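Local coordinates for protein glucose-6-phosphate dehydrogenase (Trypanosoma cruzi, PDB 5AQ1) that catalyses the oxidation of glucose 6-phosphate to 6-phosphogluconolactone with reduction of NADP+ to NADPH, the entry step of the pentose phosphate pathway, at residues 142-148 and 174-180; 35-41 and 66-72; 391-395 and 505-509. All coordinates share one frame; numbering follows the deposited sequence.

Contact 1 of 3, residues 142-148 and 174-180; sequences GNRLFYL and WVRLIVE. With NDP (NADPH dihydro-nicotinamide-adenine-dinucleotide phosphate), chain G.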
loop_
_atom_site.group_PDB
_atom_site.type_symbol
_atom_site.label_atom_id
_atom_site.label_comp_id
_atom_site.label_asym_id
_atom_site.label_seq_id
_atom_site.Cartn_x
_atom_site.Cartn_y
_atom_site.Cartn_z
ATOM N N GLY B 142 -17.767 -14.004 49.730
ATOM C CA GLY B 142 -18.644 -13.812 48.575
ATOM C C GLY B 142 -18.255 -12.616 47.724
ATOM O O GLY B 142 -17.740 -11.622 48.238
ATOM N N ASN B 143 -18.502 -12.720 46.421
ATOM C CA ASN B 143 -18.254 -11.621 45.490
ATOM C C ASN B 143 -19.483 -10.726 45.396
ATOM O O ASN B 143 -20.607 -11.220 45.357
ATOM C CB ASN B 143 -17.908 -12.167 44.108
ATOM C CG ASN B 143 -16.648 -13.010 44.111
ATOM O OD1 ASN B 143 -15.598 -12.574 44.583
ATOM N ND2 ASN B 143 -16.744 -14.222 43.582
ATOM N N ARG B 144 -19.269 -9.416 45.343
ATOM C CA ARG B 144 -20.364 -8.452 45.386
ATOM C C ARG B 144 -20.342 -7.534 44.173
ATOM O O ARG B 144 -19.363 -6.827 43.949
ATOM C CB ARG B 144 -20.266 -7.612 46.658
ATOM C CG ARG B 144 -20.210 -8.434 47.932
ATOM C CD ARG B 144 -20.208 -7.552 49.170
ATOM N NE ARG B 144 -20.184 -8.340 50.401
ATOM C CZ ARG B 144 -20.248 -7.834 51.631
ATOM N NH1 ARG B 144 -20.340 -6.523 51.824
ATOM N NH2 ARG B 144 -20.221 -8.650 52.679
ATOM N N LEU B 145 -21.423 -7.552 43.392
ATOM C CA LEU B 145 -21.587 -6.637 42.260
ATOM C C LEU B 145 -22.671 -5.616 42.592
ATOM O O LEU B 145 -23.832 -5.976 42.777
ATOM C CB LEU B 145 -21.971 -7.409 40.997
ATOM C CG LEU B 145 -22.137 -6.593 39.709
ATOM C CD1 LEU B 145 -20.796 -6.099 39.204
ATOM C CD2 LEU B 145 -22.819 -7.424 38.633
ATOM N N PHE B 146 -22.284 -4.346 42.675
ATOM C CA PHE B 146 -23.228 -3.270 42.947
ATOM C C PHE B 146 -23.595 -2.582 41.641
ATOM O O PHE B 146 -22.733 -2.000 40.984
ATOM C CB PHE B 146 -22.622 -2.258 43.922
ATOM C CG PHE B 146 -22.351 -2.823 45.288
ATOM C CD1 PHE B 146 -23.390 -3.030 46.182
ATOM C CD2 PHE B 146 -21.060 -3.142 45.685
ATOM C CE1 PHE B 146 -23.150 -3.552 47.442
ATOM C CE2 PHE B 146 -20.812 -3.662 46.944
ATOM C CZ PHE B 146 -21.858 -3.869 47.823
ATOM N N TYR B 147 -24.870 -2.671 41.261
ATOM C CA TYR B 147 -25.380 -1.974 40.081
ATOM C C TYR B 147 -26.059 -0.680 40.524
ATOM O O TYR B 147 -27.088 -0.719 41.197
ATOM C CB TYR B 147 -26.373 -2.852 39.309
ATOM C CG TYR B 147 -26.535 -2.447 37.853
ATOM C CD1 TYR B 147 -27.042 -1.193 37.505
ATOM C CD2 TYR B 147 -26.184 -3.317 36.822
ATOM C CE1 TYR B 147 -27.190 -0.817 36.181
ATOM C CE2 TYR B 147 -26.331 -2.950 35.493
ATOM C CZ TYR B 147 -26.832 -1.697 35.181
ATOM O OH TYR B 147 -26.980 -1.323 33.868
ATOM N N LEU B 148 -25.492 0.458 40.130
ATOM C CA LEU B 148 -26.040 1.757 40.513
ATOM C C LEU B 148 -26.979 2.286 39.439
ATOM O O LEU B 148 -26.571 3.062 38.575
ATOM C CB LEU B 148 -24.916 2.760 40.798
ATOM C CG LEU B 148 -24.319 2.695 42.207
ATOM C CD1 LEU B 148 -23.724 1.329 42.503
ATOM C CD2 LEU B 148 -23.266 3.774 42.384
ATOM N N TRP B 174 -14.244 -10.177 45.558
ATOM C CA TRP B 174 -14.094 -8.870 44.912
ATOM C C TRP B 174 -15.351 -8.017 45.041
ATOM O O TRP B 174 -16.430 -8.519 45.355
ATOM C CB TRP B 174 -13.682 -8.994 43.432
ATOM C CG TRP B 174 -14.422 -10.019 42.590
ATOM C CD1 TRP B 174 -13.923 -11.207 42.138
ATOM C CD2 TRP B 174 -15.764 -9.928 42.075
ATOM N NE1 TRP B 174 -14.867 -11.865 41.386
ATOM C CE2 TRP B 174 -16.006 -11.104 41.333
ATOM C CE3 TRP B 174 -16.785 -8.975 42.179
ATOM C CZ2 TRP B 174 -17.233 -11.357 40.701
ATOM C CZ3 TRP B 174 -18.003 -9.226 41.544
ATOM C CH2 TRP B 174 -18.212 -10.408 40.818
ATOM N N VAL B 175 -15.185 -6.717 44.815
ATOM C CA VAL B 175 -16.300 -5.789 44.699
ATOM C C VAL B 175 -16.198 -5.067 43.361
ATOM O O VAL B 175 -15.138 -4.555 43.009
ATOM C CB VAL B 175 -16.302 -4.743 45.825
ATOM C CG1 VAL B 175 -17.543 -3.863 45.725
ATOM C CG2 VAL B 175 -16.239 -5.418 47.185
ATOM N N ARG B 176 -17.300 -5.039 42.618
ATOM C CA ARG B 176 -17.354 -4.332 41.345
ATOM C C ARG B 176 -18.565 -3.407 41.293
ATOM O O ARG B 176 -19.647 -3.759 41.766
ATOM C CB ARG B 176 -17.368 -5.324 40.181
ATOM C CG ARG B 176 -16.026 -6.010 39.984
ATOM C CD ARG B 176 -16.095 -7.189 39.030
ATOM N NE ARG B 176 -14.890 -8.009 39.139
ATOM C CZ ARG B 176 -14.767 -9.262 38.701
ATOM N NH1 ARG B 176 -15.777 -9.886 38.098
ATOM N NH2 ARG B 176 -13.617 -9.906 38.875
ATOM N N LEU B 177 -18.355 -2.221 40.728
ATOM C CA LEU B 177 -19.375 -1.184 40.631
ATOM C C LEU B 177 -19.751 -0.972 39.175
ATOM O O LEU B 177 -18.910 -0.574 38.373
ATOM C CB LEU B 177 -18.840 0.140 41.186
ATOM C CG LEU B 177 -18.973 0.435 42.680
ATOM C CD1 LEU B 177 -20.377 0.922 43.009
ATOM C CD2 LEU B 177 -18.599 -0.772 43.526
ATOM N N ILE B 178 -21.008 -1.228 38.835
ATOM C CA ILE B 178 -21.528 -0.845 37.534
ATOM C C ILE B 178 -22.224 0.508 37.687
ATOM O O ILE B 178 -23.144 0.657 38.495
ATOM C CB ILE B 178 -22.479 -1.911 36.958
ATOM C CG1 ILE B 178 -21.693 -3.182 36.624
ATOM C CG2 ILE B 178 -23.162 -1.392 35.702
ATOM C CD1 ILE B 178 -22.556 -4.395 36.340
ATOM N N VAL B 179 -21.772 1.490 36.910
ATOM C CA VAL B 179 -22.261 2.865 37.015
ATOM C C VAL B 179 -22.746 3.370 35.655
ATOM O O VAL B 179 -22.209 2.986 34.617
ATOM C CB VAL B 179 -21.179 3.803 37.598
ATOM C CG1 VAL B 179 -20.739 3.312 38.966
ATOM C CG2 VAL B 179 -19.970 3.900 36.687
ATOM N N GLU B 180 -23.765 4.228 35.674
ATOM C CA GLU B 180 -24.430 4.688 34.456
ATOM C C GLU B 180 -24.176 6.168 34.182
ATOM O O GLU B 180 -23.857 6.935 35.090
ATOM C CB GLU B 180 -25.937 4.449 34.569
ATOM C CG GLU B 180 -26.359 2.986 34.500
ATOM C CD GLU B 180 -26.479 2.446 33.079
ATOM O OE1 GLU B 180 -26.616 3.243 32.121
ATOM O OE2 GLU B 180 -26.460 1.204 32.931
HETATM P PA NDP G . -35.187 6.989 37.546
HETATM O O1A NDP G . -35.570 8.443 37.397
HETATM O O2A NDP G . -36.186 5.908 37.173
HETATM O O5B NDP G . -34.681 6.793 39.058
HETATM C C5B NDP G . -34.233 5.515 39.495
HETATM C C4B NDP G . -34.635 5.274 40.944
HETATM O O4B NDP G . -33.844 6.129 41.774
HETATM C C3B NDP G . -36.098 5.580 41.262
HETATM O O3B NDP G . -36.940 4.424 41.218
HETATM C C2B NDP G . -36.040 6.149 42.660
HETATM O O2B NDP G . -36.190 5.100 43.612
HETATM C C1B NDP G . -34.649 6.744 42.783
HETATM N N9A NDP G . -34.713 8.221 42.624
HETATM C C8A NDP G . -35.307 8.913 41.623
HETATM N N7A NDP G . -35.171 10.250 41.815
HETATM C C5A NDP G . -34.480 10.423 42.957
HETATM C C6A NDP G . -33.986 11.572 43.747
HETATM N N6A NDP G . -34.218 12.838 43.327
HETATM N N1A NDP G . -33.299 11.312 44.890
HETATM C C2A NDP G . -33.061 10.055 45.318
HETATM N N3A NDP G . -33.485 8.968 44.644
HETATM C C4A NDP G . -34.183 9.084 43.486
HETATM O O3 NDP G . -33.790 6.726 36.784
HETATM P PN NDP G . -33.631 5.679 35.569
HETATM O O1N NDP G . -33.930 4.275 36.034
HETATM O O2N NDP G . -34.361 6.239 34.368
HETATM O O5D NDP G . -32.050 5.774 35.289
HETATM C C5D NDP G . -31.087 5.326 36.241
HETATM C C4D NDP G . -29.692 5.729 35.775
HETATM O O4D NDP G . -29.407 5.132 34.506
HETATM C C3D NDP G . -29.586 7.233 35.585
HETATM O O3D NDP G . -28.317 7.700 36.053
HETATM C C2D NDP G . -29.715 7.438 34.089
HETATM O O2D NDP G . -29.037 8.625 33.650
HETATM C C1D NDP G . -29.135 6.142 33.525
HETATM N N1N NDP G . -29.695 5.825 32.201
HETATM C C2N NDP G . -30.908 5.261 32.088
HETATM C C3N NDP G . -31.465 4.960 30.848
HETATM C C7N NDP G . -32.822 4.323 30.750
HETATM O O7N NDP G . -33.028 3.526 29.848
HETATM N N7N NDP G . -33.781 4.632 31.627
HETATM C C4N NDP G . -30.714 5.259 29.572
HETATM C C5N NDP G . -29.416 5.871 29.834
HETATM C C6N NDP G . -28.962 6.123 31.121
HETATM P P2B NDP G . -36.687 5.342 45.124
HETATM O O1X NDP G . -37.445 6.648 45.112
HETATM O O2X NDP G . -37.558 4.130 45.355
HETATM O O3X NDP G . -35.416 5.386 45.942
#
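Trp174 folds its indole over Asn143 because its CG stands between the backbone N and the carbonyl carbon (chi1 45°), while Asn143, with CG on the far side from its own carbonyl carbon, brings its amide up to the same ring. The two planes differ by 8°, a stacked arrangement in which Asn143 CB makes a CH-pi contact, 3.5 Å from the centroid of the six-membered ring of Trp174. A second interaction fixes the amide's rotation: Trp174 N donates to Asn143 OD1 over 2.9 Å, in the carbonyl plane and on a lone pair. Across the other face of the indole lies the extended Arg176, whose NH1 bonds to Ala449 O, so the ring is held between amide and guanidinium.

At the opposite end, the ring of Tyr147 (chi1 -158°) extends over Ile178, and Ile178 CG2 lies 3.7 Å from its centroid, above the face and offset toward the rim. The Tyr147 hydroxyl then donates to Glu180 OE2 over 2.7 Å. That oxygen is also bonded to Tyr442 OH, so two hydroxyls hold the Glu180 carboxylate, and Glu180 CB is 3.5 Å from O4D of the bound NADPH.

On the reverse side the contacts between the strands are apolar, although Arg144 also starts from this face and carries its guanidinium away to Glu132 and Asn125. Val175 CG1 meets the Phe146 ring at its edge, 3.5 Å from CE2, and the Leu177 and Leu148 side chains touch further along. Five backbone hydrogen bonds, from Arg144 N to Trp174 O through Leu148 N to Ile178 O, establish parallel pairing, and helix 155-165 makes this a beta-alpha-beta unit of the Rossmann-type domain. That helix and helix 118-134 cover the Phe146 face, helix 441-451 packs on Leu145, Tyr147 and Ile178, and strand 33-38 pairs with the other edge of strand 143-148.

Contact 2 of 3, residues 35-41 and 66-72; sequences IVVLGAS and VNILGYA. With NDP (NADPH dihydro-nicotinamide-adenine-dinucleotide phosphate), chain G.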
loop_
_atom_site.group_PDB
_atom_site.type_symbol
_atom_site.label_atom_id
_atom_site.label_comp_id
_atom_site.label_asym_id
_atom_site.label_seq_id
_atom_site.Cartn_x
_atom_site.Cartn_y
_atom_site.Cartn_z
ATOM N N ILE B 35 -25.644 -9.858 43.703
ATOM C CA ILE B 35 -25.822 -8.740 42.780
ATOM C C ILE B 35 -26.840 -7.766 43.372
ATOM O O ILE B 35 -28.028 -8.081 43.460
ATOM C CB ILE B 35 -26.303 -9.228 41.398
ATOM C CG1 ILE B 35 -25.278 -10.196 40.804
ATOM C CG2 ILE B 35 -26.536 -8.046 40.459
ATOM C CD1 ILE B 35 -25.729 -10.889 39.536
ATOM N N VAL B 36 -26.372 -6.589 43.780
ATOM C CA VAL B 36 -27.234 -5.587 44.405
ATOM C C VAL B 36 -27.625 -4.516 43.387
ATOM O O VAL B 36 -26.771 -3.775 42.897
ATOM C CB VAL B 36 -26.547 -4.916 45.612
ATOM C CG1 VAL B 36 -27.524 -4.012 46.347
ATOM C CG2 VAL B 36 -25.985 -5.966 46.559
ATOM N N VAL B 37 -28.917 -4.445 43.078
ATOM C CA VAL B 37 -29.450 -3.438 42.169
ATOM C C VAL B 37 -29.979 -2.266 42.988
ATOM O O VAL B 37 -31.087 -2.322 43.526
ATOM C CB VAL B 37 -30.588 -4.013 41.296
ATOM C CG1 VAL B 37 -31.065 -2.977 40.284
ATOM C CG2 VAL B 37 -30.130 -5.282 40.588
ATOM N N LEU B 38 -29.181 -1.206 43.084
ATOM C CA LEU B 38 -29.600 0.007 43.779
ATOM C C LEU B 38 -30.451 0.871 42.845
ATOM O O LEU B 38 -30.070 1.127 41.702
ATOM C CB LEU B 38 -28.391 0.793 44.279
ATOM C CG LEU B 38 -27.630 0.144 45.439
ATOM C CD1 LEU B 38 -26.522 -0.784 44.973
ATOM C CD2 LEU B 38 -27.068 1.211 46.371
ATOM N N GLY B 39 -31.600 1.319 43.343
ATOM C CA GLY B 39 -32.601 1.983 42.512
ATOM C C GLY B 39 -33.453 0.963 41.781
ATOM O O GLY B 39 -33.863 1.189 40.645
ATOM N N ALA B 40 -33.731 -0.156 42.452
ATOM C CA ALA B 40 -34.454 -1.283 41.860
ATOM C C ALA B 40 -35.906 -0.952 41.510
ATOM O O ALA B 40 -36.521 -1.643 40.694
ATOM C CB ALA B 40 -34.407 -2.487 42.793
ATOM N N SER B 41 -36.446 0.097 42.128
ATOM C CA SER B 41 -37.789 0.586 41.826
ATOM C C SER B 41 -37.850 1.465 40.563
ATOM O O SER B 41 -38.912 1.983 40.223
ATOM C CB SER B 41 -38.306 1.389 43.018
ATOM O OG SER B 41 -37.437 2.472 43.301
ATOM N N VAL B 66 -27.409 -17.858 42.957
ATOM C CA VAL B 66 -27.124 -16.425 43.008
ATOM C C VAL B 66 -28.166 -15.694 43.851
ATOM O O VAL B 66 -29.312 -16.130 43.950
ATOM C CB VAL B 66 -27.092 -15.797 41.591
ATOM C CG1 VAL B 66 -28.485 -15.746 40.968
ATOM C CG2 VAL B 66 -26.482 -14.400 41.624
ATOM N N ASN B 67 -27.759 -14.583 44.454
ATOM C CA ASN B 67 -28.677 -13.718 45.182
ATOM C C ASN B 67 -28.750 -12.345 44.539
ATOM O O ASN B 67 -27.736 -11.673 44.382
ATOM C CB ASN B 67 -28.235 -13.588 46.633
ATOM C CG ASN B 67 -28.650 -14.781 47.468
ATOM O OD1 ASN B 67 -27.812 -15.553 47.923
ATOM N ND2 ASN B 67 -29.955 -14.940 47.667
ATOM N N ILE B 68 -29.960 -11.944 44.162
ATOM C CA ILE B 68 -30.197 -10.639 43.569
ATOM C C ILE B 68 -30.994 -9.826 44.577
ATOM O O ILE B 68 -32.105 -10.206 44.951
ATOM C CB ILE B 68 -30.959 -10.762 42.236
ATOM C CG1 ILE B 68 -30.146 -11.604 41.247
ATOM C CG2 ILE B 68 -31.240 -9.385 41.645
ATOM C CD1 ILE B 68 -30.950 -12.144 40.086
ATOM N N LEU B 69 -30.415 -8.712 45.016
ATOM C CA LEU B 69 -31.007 -7.886 46.065
ATOM C C LEU B 69 -31.327 -6.489 45.542
ATOM O O LEU B 69 -30.429 -5.729 45.185
ATOM C CB LEU B 69 -30.050 -7.812 47.259
ATOM C CG LEU B 69 -30.328 -6.839 48.414
ATOM C CD1 LEU B 69 -31.667 -7.122 49.072
ATOM C CD2 LEU B 69 -29.204 -6.896 49.440
ATOM N N GLY B 70 -32.615 -6.166 45.488
ATOM C CA GLY B 70 -33.055 -4.822 45.143
ATOM C C GLY B 70 -32.924 -3.907 46.341
ATOM O O GLY B 70 -33.164 -4.327 47.474
ATOM N N TYR B 71 -32.548 -2.655 46.090
ATOM C CA TYR B 71 -32.375 -1.662 47.147
ATOM C C TYR B 71 -32.848 -0.289 46.679
ATOM O O TYR B 71 -32.376 0.221 45.670
ATOM C CB TYR B 71 -30.905 -1.598 47.560
ATOM C CG TYR B 71 -30.622 -0.665 48.716
ATOM C CD1 TYR B 71 -30.405 0.695 48.503
ATOM C CD2 TYR B 71 -30.556 -1.143 50.024
ATOM C CE1 TYR B 71 -30.145 1.550 49.557
ATOM C CE2 TYR B 71 -30.292 -0.295 51.083
ATOM C CZ TYR B 71 -30.087 1.049 50.843
ATOM O OH TYR B 71 -29.823 1.901 51.889
ATOM N N ALA B 72 -33.783 0.302 47.418
ATOM C CA ALA B 72 -34.288 1.643 47.119
ATOM C C ALA B 72 -35.078 2.208 48.302
ATOM O O ALA B 72 -35.351 1.498 49.269
ATOM C CB ALA B 72 -35.153 1.620 45.865
HETATM P PA NDP G . -35.187 6.989 37.546
HETATM O O1A NDP G . -35.570 8.443 37.397
HETATM O O2A NDP G . -36.186 5.908 37.173
HETATM O O5B NDP G . -34.681 6.793 39.058
HETATM C C5B NDP G . -34.233 5.515 39.495
HETATM C C4B NDP G . -34.635 5.274 40.944
HETATM O O4B NDP G . -33.844 6.129 41.774
HETATM C C3B NDP G . -36.098 5.580 41.262
HETATM O O3B NDP G . -36.940 4.424 41.218
HETATM C C2B NDP G . -36.040 6.149 42.660
HETATM O O2B NDP G . -36.190 5.100 43.612
HETATM C C1B NDP G . -34.649 6.744 42.783
HETATM N N9A NDP G . -34.713 8.221 42.624
HETATM C C8A NDP G . -35.307 8.913 41.623
HETATM N N7A NDP G . -35.171 10.250 41.815
HETATM C C5A NDP G . -34.480 10.423 42.957
HETATM C C6A NDP G . -33.986 11.572 43.747
HETATM N N6A NDP G . -34.218 12.838 43.327
HETATM N N1A NDP G . -33.299 11.312 44.890
HETATM C C2A NDP G . -33.061 10.055 45.318
HETATM N N3A NDP G . -33.485 8.968 44.644
HETATM C C4A NDP G . -34.183 9.084 43.486
HETATM O O3 NDP G . -33.790 6.726 36.784
HETATM P PN NDP G . -33.631 5.679 35.569
HETATM O O1N NDP G . -33.930 4.275 36.034
HETATM O O2N NDP G . -34.361 6.239 34.368
HETATM O O5D NDP G . -32.050 5.774 35.289
HETATM C C5D NDP G . -31.087 5.326 36.241
HETATM C C4D NDP G . -29.692 5.729 35.775
HETATM O O4D NDP G . -29.407 5.132 34.506
HETATM C C3D NDP G . -29.586 7.233 35.585
HETATM O O3D NDP G . -28.317 7.700 36.053
HETATM C C2D NDP G . -29.715 7.438 34.089
HETATM O O2D NDP G . -29.037 8.625 33.650
HETATM C C1D NDP G . -29.135 6.142 33.525
HETATM N N1N NDP G . -29.695 5.825 32.201
HETATM C C2N NDP G . -30.908 5.261 32.088
HETATM C C3N NDP G . -31.465 4.960 30.848
HETATM C C7N NDP G . -32.822 4.323 30.750
HETATM O O7N NDP G . -33.028 3.526 29.848
HETATM N N7N NDP G . -33.781 4.632 31.627
HETATM C C4N NDP G . -30.714 5.259 29.572
HETATM C C5N NDP G . -29.416 5.871 29.834
HETATM C C6N NDP G . -28.962 6.123 31.121
HETATM P P2B NDP G . -36.687 5.342 45.124
HETATM O O1X NDP G . -37.445 6.648 45.112
HETATM O O2X NDP G . -37.558 4.130 45.355
HETATM O O3X NDP G . -35.416 5.386 45.942
#
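Leu38 and Tyr71 meet on one face of the sheet, Leu38 CD2 lying 4.0 Å from CD1 of the Tyr71 ring at an oblique angle. Tyr71 CG lies anti to its backbone N (chi1 -176°), which puts CD1 of the ring beside Leu38, and the hydroxyl bonds beyond the contact to Ser114 O. Val36 and Leu69 share this face, which helix 118-134 covers. On the reverse side Ile35, Val37 and Ile68 pack beneath helix 43-58, where Ile35 CD1 comes to 4.2 Å from Val66 CG2.

Between these layers the backbones pair in parallel, with segment axes 4.7 Å apart at closest approach. Five hydrogen bonds alternate across the gap, from Ile35 N to Asn67 O through to Gly39 N on Tyr71 O. With helix 43-58 as the crossover, this is the first beta-alpha-beta unit of a Rossmann-type dinucleotide-binding fold. The glycine-rich turn starts at Gly39, whose phi of 82° swings the chain out of the strand. Ala40 then doubles back, placing its CB 3.6 Å from CA of Gly70, a residue that has no side chain to occupy that side.

At the polar edge Ser41 OG serves the cofactor twice: it donates to O2X of the NADPH 2'-phosphate over 2.6 Å and accepts from the ribose hydroxyl O3B over 2.9 Å. Ala72 CB lies beside the same phosphate, 3.5 Å from O2X, and the cofactor is also bonded by Arg73 NH2 and Ser74 OG. Gripping the 2'-phosphate is consistent with recognition of NADP(H), since NAD(H) lacks that group.

Contact 3 of 3, residues 391-395 and 505-509; sequences TQRNE and GYKTT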
loop_
_atom_site.group_PDB
_atom_site.type_symbol
_atom_site.label_atom_id
_atom_site.label_comp_id
_atom_site.label_asym_id
_atom_site.label_seq_id
_atom_site.Cartn_x
_atom_site.Cartn_y
_atom_site.Cartn_z
ATOM N N THR B 391 -19.542 3.533 -12.555
ATOM C CA THR B 391 -19.423 2.907 -11.245
ATOM C C THR B 391 -19.609 3.995 -10.195
ATOM O O THR B 391 -19.728 5.180 -10.522
ATOM C CB THR B 391 -18.070 2.173 -11.070
ATOM O OG1 THR B 391 -18.094 1.386 -9.875
ATOM C CG2 THR B 391 -16.891 3.149 -11.015
ATOM N N GLN B 392 -19.657 3.585 -8.935
ATOM C CA GLN B 392 -19.766 4.521 -7.821
ATOM C C GLN B 392 -18.998 3.967 -6.644
ATOM O O GLN B 392 -18.516 2.836 -6.682
ATOM C CB GLN B 392 -21.233 4.812 -7.455
ATOM C CG GLN B 392 -22.240 3.765 -7.913
ATOM C CD GLN B 392 -23.639 4.302 -8.136
ATOM O OE1 GLN B 392 -24.593 3.637 -7.763
ATOM N NE2 GLN B 392 -23.777 5.492 -8.733
ATOM N N ARG B 393 -18.863 4.783 -5.609
ATOM C CA ARG B 393 -18.033 4.430 -4.474
ATOM C C ARG B 393 -18.514 3.155 -3.805
ATOM O O ARG B 393 -19.702 3.008 -3.525
ATOM C CB ARG B 393 -18.024 5.565 -3.457
ATOM C CG ARG B 393 -17.243 6.778 -3.909
ATOM C CD ARG B 393 -17.341 7.873 -2.871
ATOM N NE ARG B 393 -16.496 9.019 -3.183
ATOM C CZ ARG B 393 -16.373 10.097 -2.411
ATOM N NH1 ARG B 393 -17.049 10.194 -1.267
ATOM N NH2 ARG B 393 -15.574 11.087 -2.788
ATOM N N ASN B 394 -17.587 2.236 -3.549
ATOM C CA ASN B 394 -17.865 1.103 -2.679
ATOM C C ASN B 394 -18.159 1.606 -1.273
ATOM O O ASN B 394 -17.718 2.685 -0.881
ATOM C CB ASN B 394 -16.686 0.125 -2.622
ATOM C CG ASN B 394 -16.360 -0.512 -3.963
ATOM O OD1 ASN B 394 -15.264 -1.039 -4.131
ATOM N ND2 ASN B 394 -17.291 -0.472 -4.917
ATOM N N GLU B 395 -18.896 0.812 -0.513
ATOM C CA GLU B 395 -19.265 1.198 0.837
ATOM C C GLU B 395 -19.468 -0.042 1.693
ATOM O O GLU B 395 -20.221 -0.939 1.319
ATOM C CB GLU B 395 -20.543 2.032 0.796
ATOM C CG GLU B 395 -20.689 3.013 1.940
ATOM C CD GLU B 395 -22.044 3.689 1.942
ATOM O OE1 GLU B 395 -23.067 2.976 1.880
ATOM O OE2 GLU B 395 -22.094 4.929 2.004
ATOM N N GLY B 505 -17.961 15.488 2.123
ATOM C CA GLY B 505 -17.316 14.447 1.326
ATOM C C GLY B 505 -18.022 13.104 1.255
ATOM O O GLY B 505 -17.499 12.176 0.646
ATOM N N TYR B 506 -19.189 12.976 1.877
ATOM C CA TYR B 506 -19.985 11.761 1.735
ATOM C C TYR B 506 -20.905 11.883 0.517
ATOM O O TYR B 506 -21.807 12.720 0.501
ATOM C CB TYR B 506 -20.810 11.487 2.994
ATOM C CG TYR B 506 -21.583 10.194 2.909
ATOM C CD1 TYR B 506 -20.986 8.980 3.229
ATOM C CD2 TYR B 506 -22.906 10.182 2.476
ATOM C CE1 TYR B 506 -21.691 7.792 3.137
ATOM C CE2 TYR B 506 -23.618 9.002 2.377
ATOM C CZ TYR B 506 -23.010 7.809 2.707
ATOM O OH TYR B 506 -23.733 6.640 2.605
ATOM N N LYS B 507 -20.659 11.060 -0.500
ATOM C CA LYS B 507 -21.492 11.042 -1.704
ATOM C C LYS B 507 -22.663 10.112 -1.485
ATOM O O LYS B 507 -22.507 8.892 -1.473
ATOM C CB LYS B 507 -20.691 10.611 -2.937
ATOM C CG LYS B 507 -20.038 11.776 -3.662
ATOM C CD LYS B 507 -18.948 11.328 -4.623
ATOM C CE LYS B 507 -19.509 10.851 -5.953
ATOM N NZ LYS B 507 -18.409 10.563 -6.915
ATOM N N THR B 508 -23.838 10.702 -1.306
ATOM C CA THR B 508 -25.041 9.941 -1.011
ATOM C C THR B 508 -25.608 9.350 -2.307
ATOM O O THR B 508 -25.901 10.080 -3.259
ATOM C CB THR B 508 -26.075 10.808 -0.248
ATOM O OG1 THR B 508 -27.015 9.963 0.425
ATOM C CG2 THR B 508 -26.816 11.784 -1.174
ATOM N N THR B 509 -25.715 8.021 -2.346
ATOM C CA THR B 509 -26.254 7.294 -3.505
ATOM C C THR B 509 -26.392 5.810 -3.167
ATOM O O THR B 509 -27.470 5.383 -2.767
ATOM C CB THR B 509 -25.394 7.446 -4.788
ATOM O OG1 THR B 509 -25.128 8.829 -5.058
ATOM C CG2 THR B 509 -26.124 6.844 -5.991
ATOM O OXT THR B 509 -25.455 5.012 -3.275
#
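Arg393 and Gly505 form the closely fitted part of this contact, together with Lys507. With its chain extended from CG to NE, Arg393 carries its guanidinium to the Gly505 carbonyl, and NH1 donates to Gly505 O over 2.8 Å. The acceptor lies 6° out of the guanidinium plane, so the bond uses the edge of the group. One face is left to Lys507, whose aliphatic chain crosses at about a right angle and sets CD 3.6 Å from Arg393 CZ. Arg393 NE and Lys507 NZ are 4.5 Å apart, but Asp382 OD2 serves both, in a salt bridge with NE and a long, weak ion pair with NZ, which probably eases the repulsion.

Gly505 ends helix 495-504 in a Schellman motif, adopting a positive phi (120°) while two bonds return to the last helical turn. The Arg393 bond joins the C-terminal tail that leaves this motif to the loop leading into strand 395-401 of the large mixed sheet. Where that strand begins, Glu395 OE2 accepts from Tyr506 OH near the plane of the phenol ring; the modelled separation is too short to be trusted as a length. Gln379 supports both parts, its NE2 bonding to Glu395 OE2 and its OE1 accepting from Arg393 NH1 and Lys507 N, while Arg377 forms a salt bridge with Glu395 OE1.

The outer side is much looser. Gln392 reaches the tail merely through its amide, NE2 lying 3.9 Å from Thr509 CG2, and the exposed terminal Thr509 is poorly ordered. The loop's other side faces a second subunit, where Asn394 bonds to Asn228 and Val230, and Thr391 to Ala227, all three of that neighbouring subunit.

How the contacts relate
Contacts 2, 1 and 3 follow one another along the chain, each closing before the next opens. The first two are neighbours in the parallel six-stranded sheet of the NADP-binding domain, their centres about 11 Å apart: strand 33-38 pairs directly with strand 143-148, Tyr147 N lying 2.7 Å from Val36 O, a probable hydrogen bond. Both touch the same NADPH, contact 2 at its 2'-phosphate and contact 1 at the nicotinamide ribose. Contact 3 belongs to the C-terminal domain, across the chain's centre, with its centre about 46 Å from that of contact 1 and about 50 Å from that of contact 2. Cofactor binding and the subunit-facing loop are thus widely separated.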